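Local coordinates for AT-less polyketide synthase (Streptomyces platensis subsp. rosaceus, PDB 4TKT), which probably catalyses decarboxylative condensation of acyl units, as a ketosynthase domain of the AT-less polyketide synthase that assembles isomigrastatin, at residues A[237-242]-A[355-360]; A[328-333]-A[394-399]. All blocks are in the same frame, centred on the assembly; numbering follows the deposited sequence.

In the fold
Both contacts belong to the thiolase-fold ketosynthase part of the chain, and their centres are about 14 Å apart. Interaction 1 is fully buried: the loop 237-242 lies against the short helix 356-359, and the two are joined by a water, a CA-H...O contact and close packing. Interaction 2 sits further out, about 29 Å from the chain centre, where the start of helix 328-340 meets the loop leading to edge strand 403-405; what crosses it is almost all apolar. The loop 237-242 connects them. Phe240 N makes a probable hydrogen bond of 2.6 Å to Asp329 OD2, and Phe240 CE1 packs 3.5 Å from Ile333 CD1.

Interaction 1 of 2, residues A[237-242]-A[355-360]; sequences CRSFGE and AKSNIG
Cys237 packs against the short helix 356-359, its CB only 3.4 Å from Lys356 O. With SG beside its own backbone N (chi1 -75°), the sulfur points on toward Gly360, which ends this helix at a positive phi. Residues 356-360 begin the KSNIGH motif of ketosynthases, which runs on to His361.

The polar connection is indirect. A water accepts from Cys237 N at 2.7 Å and donates to Lys356 O at 2.8 Å. That carbonyl also takes the helical bond from Gly360 N, so two donors hold it. Cys237 O also turns to the helix, where Ser357 CA lies 3.5 Å away in a CA-H...O contact, and it receives a weak bond from Ser239 N across the inverse gamma turn centred on Arg238.

Between the serines the touch is carbon to oxygen: Ser239 OG is 3.7 Å from Ser357 CB. Ser357 OG, between N and the carbonyl carbon (chi1 61°), turns to Ser354 O and Leu387 N, while Ser239 OG binds Gly322 O. The end of Lys356 likewise leaves the contact, and its NZ binds His321 O in the HGTGT motif; both motifs probably border the active site, as in related ketosynthases.

No direct hydrogen bond joins the two segments, so the water is the hydrogen-bonded link between them, with the CA-H...O contact beside it, and Ser239 and Lys356 are both tied to the neighbouring 321-322 backbone.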
loop_
_atom_site.group_PDB
_atom_site.type_symbol
_atom_site.label_atom_id
_atom_site.label_comp_id
_atom_site.label_asym_id
_atom_site.label_seq_id
_atom_site.Cartn_x
_atom_site.Cartn_y
_atom_site.Cartn_z
ATOM N N CYS A 237 -11.653 4.491 16.932
ATOM C CA CYS A 237 -10.562 3.819 17.622
ATOM C C CYS A 237 -9.798 4.840 18.451
ATOM O O CYS A 237 -8.869 5.480 17.959
ATOM C CB CYS A 237 -9.622 3.124 16.635
ATOM S SG CYS A 237 -10.271 1.594 15.929
ATOM N N ARG A 238 -10.204 5.004 19.706
ATOM C CA ARG A 238 -9.529 5.927 20.609
ATOM C C ARG A 238 -8.208 5.331 21.075
ATOM O O ARG A 238 -8.095 4.860 22.207
ATOM C CB ARG A 238 -10.412 6.256 21.811
ATOM C CG ARG A 238 -11.757 6.865 21.459
ATOM C CD ARG A 238 -12.526 7.196 22.723
ATOM N NE ARG A 238 -13.835 7.779 22.450
ATOM C CZ ARG A 238 -14.631 8.280 23.390
ATOM N NH1 ARG A 238 -14.244 8.270 24.658
ATOM N NH2 ARG A 238 -15.809 8.794 23.065
ATOM N N SER A 239 -7.216 5.351 20.190
ATOM C CA SER A 239 -5.916 4.752 20.468
ATOM C C SER A 239 -5.285 5.337 21.724
ATOM O O SER A 239 -4.837 6.485 21.725
ATOM C CB SER A 239 -4.978 4.941 19.278
ATOM O OG SER A 239 -5.581 4.487 18.079
ATOM N N PHE A 240 -5.269 4.535 22.786
ATOM C CA PHE A 240 -4.690 4.911 24.072
ATOM C C PHE A 240 -5.398 6.113 24.690
ATOM O O PHE A 240 -4.832 6.819 25.526
ATOM C CB PHE A 240 -3.192 5.189 23.921
ATOM C CG PHE A 240 -2.460 4.129 23.153
ATOM C CD1 PHE A 240 -2.226 2.887 23.717
ATOM C CD2 PHE A 240 -2.015 4.371 21.865
ATOM C CE1 PHE A 240 -1.558 1.904 23.012
ATOM C CE2 PHE A 240 -1.345 3.393 21.154
ATOM C CZ PHE A 240 -1.117 2.159 21.729
ATOM N N GLY A 241 -6.644 6.333 24.284
ATOM C CA GLY A 241 -7.445 7.412 24.828
ATOM C C GLY A 241 -8.447 6.917 25.853
ATOM O O GLY A 241 -8.757 5.725 25.908
ATOM N N GLU A 242 -8.954 7.833 26.670
ATOM C CA GLU A 242 -9.945 7.487 27.678
ATOM C C GLU A 242 -11.302 7.229 27.032
ATOM O O GLU A 242 -11.706 7.942 26.114
ATOM C CB GLU A 242 -10.058 8.599 28.726
ATOM N N ALA A 355 -2.438 4.868 13.335
ATOM C CA ALA A 355 -3.203 5.344 12.191
ATOM C C ALA A 355 -4.675 4.976 12.332
ATOM O O ALA A 355 -5.534 5.576 11.689
ATOM C CB ALA A 355 -2.638 4.775 10.901
ATOM N N LYS A 356 -4.961 3.989 13.178
ATOM C CA LYS A 356 -6.334 3.550 13.405
ATOM C C LYS A 356 -7.195 4.675 13.974
ATOM O O LYS A 356 -8.415 4.678 13.812
ATOM C CB LYS A 356 -6.363 2.340 14.339
ATOM C CG LYS A 356 -5.696 1.107 13.759
ATOM C CD LYS A 356 -6.052 -0.141 14.545
ATOM C CE LYS A 356 -5.367 -1.369 13.963
ATOM N NZ LYS A 356 -3.887 -1.300 14.085
ATOM N N SER A 357 -6.556 5.636 14.631
ATOM C CA SER A 357 -7.264 6.800 15.141
ATOM C C SER A 357 -7.686 7.704 13.988
ATOM O O SER A 357 -8.549 8.567 14.146
ATOM C CB SER A 357 -6.393 7.569 16.137
ATOM O OG SER A 357 -5.209 8.048 15.522
ATOM N N ASN A 358 -7.071 7.499 12.826
ATOM C CA ASN A 358 -7.400 8.270 11.633
ATOM C C ASN A 358 -8.399 7.561 10.726
ATOM O O ASN A 358 -9.391 8.152 10.298
ATOM C CB ASN A 358 -6.134 8.583 10.832
ATOM C CG ASN A 358 -5.174 9.475 11.584
ATOM O OD1 ASN A 358 -4.248 8.997 12.241
ATOM N ND2 ASN A 358 -5.384 10.782 11.486
ATOM N N ILE A 359 -8.131 6.291 10.437
ATOM C CA ILE A 359 -8.860 5.575 9.397
ATOM C C ILE A 359 -9.602 4.346 9.909
ATOM O O ILE A 359 -10.296 3.672 9.147
ATOM C CB ILE A 359 -7.912 5.134 8.269
ATOM C CG1 ILE A 359 -6.812 4.229 8.829
ATOM C CG2 ILE A 359 -7.304 6.348 7.585
ATOM C CD1 ILE A 359 -5.815 3.760 7.793
ATOM N N GLY A 360 -9.453 4.053 11.196
ATOM C CA GLY A 360 -10.131 2.916 11.790
ATOM C C GLY A 360 -9.305 1.645 11.742
ATOM O O GLY A 360 -8.129 1.665 11.374
HETATM O O HOH W 1 -10.941 5.614 14.546
#

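Interaction 2 of 2, residues A[328-333]-A[394-399]; sequences GDPIEI and PDIDFA
The carboxylate of Asp329, a residue that touches Ile396 CD1, is gripped by backbone N-H groups: OD1 takes Gly324 N and, weakly, Thr325 N, and OD2 takes Phe240 N. In this thiolase-fold domain the aspartate stands in the first turn of helix 328-340, so the grip ties the start of the helix to two loops while the same turn packs against residues 394-399.

Between the two segments the contact is apolar. Ile396 points into the helix with CG1 anti to its own carbonyl carbon (chi1 -57°), and its extended chain lays CG1 against Pro330 CA at 3.9 Å. Its tip, CD1, touches both Asp329 O, also at 3.9 Å, and Ile333 CG1. One residue earlier, Asp395 brings only its CB to the contact, 3.9 Å from Pro330 CG, the more exposed margin of the interface.

Ile333 crosses both Ile396 and Phe398 at about a right angle. Its chain is bent at CG1 (chi2 -57°), and CD1 comes to the ring edge of Phe398, near the ring plane and 3.6 Å from Phe398 CE1. The ring also touches Phe403 and Leu405 of strand 403-405, so Phe398 links the helix to the edge strand of the sheet. Over the centre of one face of the Phe398 ring sits Ile396 CG2, 3.9 Å above the plane.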
loop_
_atom_site.group_PDB
_atom_site.type_symbol
_atom_site.label_atom_id
_atom_site.label_comp_id
_atom_site.label_asym_id
_atom_site.label_seq_id
_atom_site.Cartn_x
_atom_site.Cartn_y
_atom_site.Cartn_z
ATOM N N GLY A 328 -7.153 -4.115 25.653
ATOM C CA GLY A 328 -6.112 -4.181 24.644
ATOM C C GLY A 328 -5.067 -3.084 24.705
ATOM O O GLY A 328 -3.870 -3.360 24.631
ATOM N N ASP A 329 -5.516 -1.839 24.827
ATOM C CA ASP A 329 -4.601 -0.700 24.821
ATOM C C ASP A 329 -3.607 -0.719 25.992
ATOM O O ASP A 329 -2.407 -0.560 25.767
ATOM C CB ASP A 329 -5.387 0.619 24.807
ATOM C CG ASP A 329 -5.812 1.034 23.407
ATOM O OD1 ASP A 329 -5.689 0.216 22.470
ATOM O OD2 ASP A 329 -6.270 2.185 23.246
ATOM N N PRO A 330 -4.083 -0.916 27.240
ATOM C CA PRO A 330 -3.093 -0.971 28.322
ATOM C C PRO A 330 -2.163 -2.180 28.210
ATOM O O PRO A 330 -1.005 -2.107 28.620
ATOM C CB PRO A 330 -3.957 -1.068 29.585
ATOM C CG PRO A 330 -5.286 -0.536 29.184
ATOM C CD PRO A 330 -5.458 -0.976 27.770
ATOM N N ILE A 331 -2.675 -3.275 27.656
ATOM C CA ILE A 331 -1.885 -4.487 27.478
ATOM C C ILE A 331 -0.759 -4.268 26.470
ATOM O O ILE A 331 0.368 -4.718 26.680
ATOM C CB ILE A 331 -2.773 -5.669 27.030
ATOM C CG1 ILE A 331 -3.504 -6.259 28.237
ATOM C CG2 ILE A 331 -1.950 -6.749 26.353
ATOM C CD1 ILE A 331 -4.403 -7.430 27.897
ATOM N N GLU A 332 -1.060 -3.556 25.388
ATOM C CA GLU A 332 -0.060 -3.276 24.364
ATOM C C GLU A 332 1.103 -2.459 24.918
ATOM O O GLU A 332 2.264 -2.734 24.615
ATOM C CB GLU A 332 -0.686 -2.543 23.179
ATOM C CG GLU A 332 0.336 -2.120 22.137
ATOM C CD GLU A 332 -0.292 -1.694 20.828
ATOM O OE1 GLU A 332 0.419 -1.716 19.803
ATOM O OE2 GLU A 332 -1.490 -1.340 20.821
ATOM N N ILE A 333 0.791 -1.457 25.733
ATOM C CA ILE A 333 1.825 -0.626 26.339
ATOM C C ILE A 333 2.650 -1.442 27.329
ATOM O O ILE A 333 3.870 -1.289 27.411
ATOM C CB ILE A 333 1.220 0.600 27.042
ATOM C CG1 ILE A 333 0.518 1.489 26.017
ATOM C CG2 ILE A 333 2.296 1.399 27.750
ATOM C CD1 ILE A 333 1.426 1.939 24.897
ATOM N N PRO A 394 -6.748 6.160 31.546
ATOM C CA PRO A 394 -6.352 6.222 32.960
ATOM C C PRO A 394 -5.498 5.038 33.418
ATOM O O PRO A 394 -4.739 5.176 34.378
ATOM C CB PRO A 394 -7.696 6.226 33.695
ATOM C CG PRO A 394 -8.660 6.785 32.711
ATOM C CD PRO A 394 -8.206 6.277 31.380
ATOM N N ASP A 395 -5.618 3.900 32.742
ATOM C CA ASP A 395 -4.852 2.708 33.102
ATOM C C ASP A 395 -3.408 2.772 32.610
ATOM O O ASP A 395 -2.580 1.949 32.995
ATOM C CB ASP A 395 -5.520 1.448 32.543
ATOM C CG ASP A 395 -6.851 1.146 33.202
ATOM O OD1 ASP A 395 -7.089 1.634 34.328
ATOM O OD2 ASP A 395 -7.658 0.410 32.594
ATOM N N ILE A 396 -3.109 3.748 31.757
ATOM C CA ILE A 396 -1.793 3.834 31.133
ATOM C C ILE A 396 -0.944 4.970 31.699
ATOM O O ILE A 396 -1.384 6.118 31.769
ATOM C CB ILE A 396 -1.914 4.020 29.609
ATOM C CG1 ILE A 396 -2.725 2.877 28.996
ATOM C CG2 ILE A 396 -0.537 4.102 28.968
ATOM C CD1 ILE A 396 -2.837 2.952 27.495
ATOM N N ASP A 397 0.280 4.635 32.096
ATOM C CA ASP A 397 1.221 5.621 32.611
ATOM C C ASP A 397 2.349 5.850 31.611
ATOM O O ASP A 397 3.358 5.145 31.626
ATOM C CB ASP A 397 1.786 5.170 33.960
ATOM C CG ASP A 397 2.651 6.228 34.616
ATOM O OD1 ASP A 397 2.553 7.410 34.222
ATOM O OD2 ASP A 397 3.421 5.878 35.535
ATOM N N PHE A 398 2.170 6.838 30.740
ATOM C CA PHE A 398 3.163 7.139 29.714
ATOM C C PHE A 398 4.375 7.856 30.291
ATOM O O PHE A 398 5.462 7.812 29.716
ATOM C CB PHE A 398 2.538 7.975 28.597
ATOM C CG PHE A 398 1.920 7.153 27.504
ATOM C CD1 PHE A 398 2.563 6.026 27.024
ATOM C CD2 PHE A 398 0.694 7.500 26.965
ATOM C CE1 PHE A 398 2.002 5.264 26.021
ATOM C CE2 PHE A 398 0.123 6.742 25.959
ATOM C CZ PHE A 398 0.779 5.621 25.487
ATOM N N ALA A 399 4.180 8.515 31.429
ATOM C CA ALA A 399 5.264 9.212 32.110
ATOM C C ALA A 399 6.368 8.238 32.509
ATOM O O ALA A 399 7.553 8.534 32.356
ATOM C CB ALA A 399 4.737 9.947 33.329
#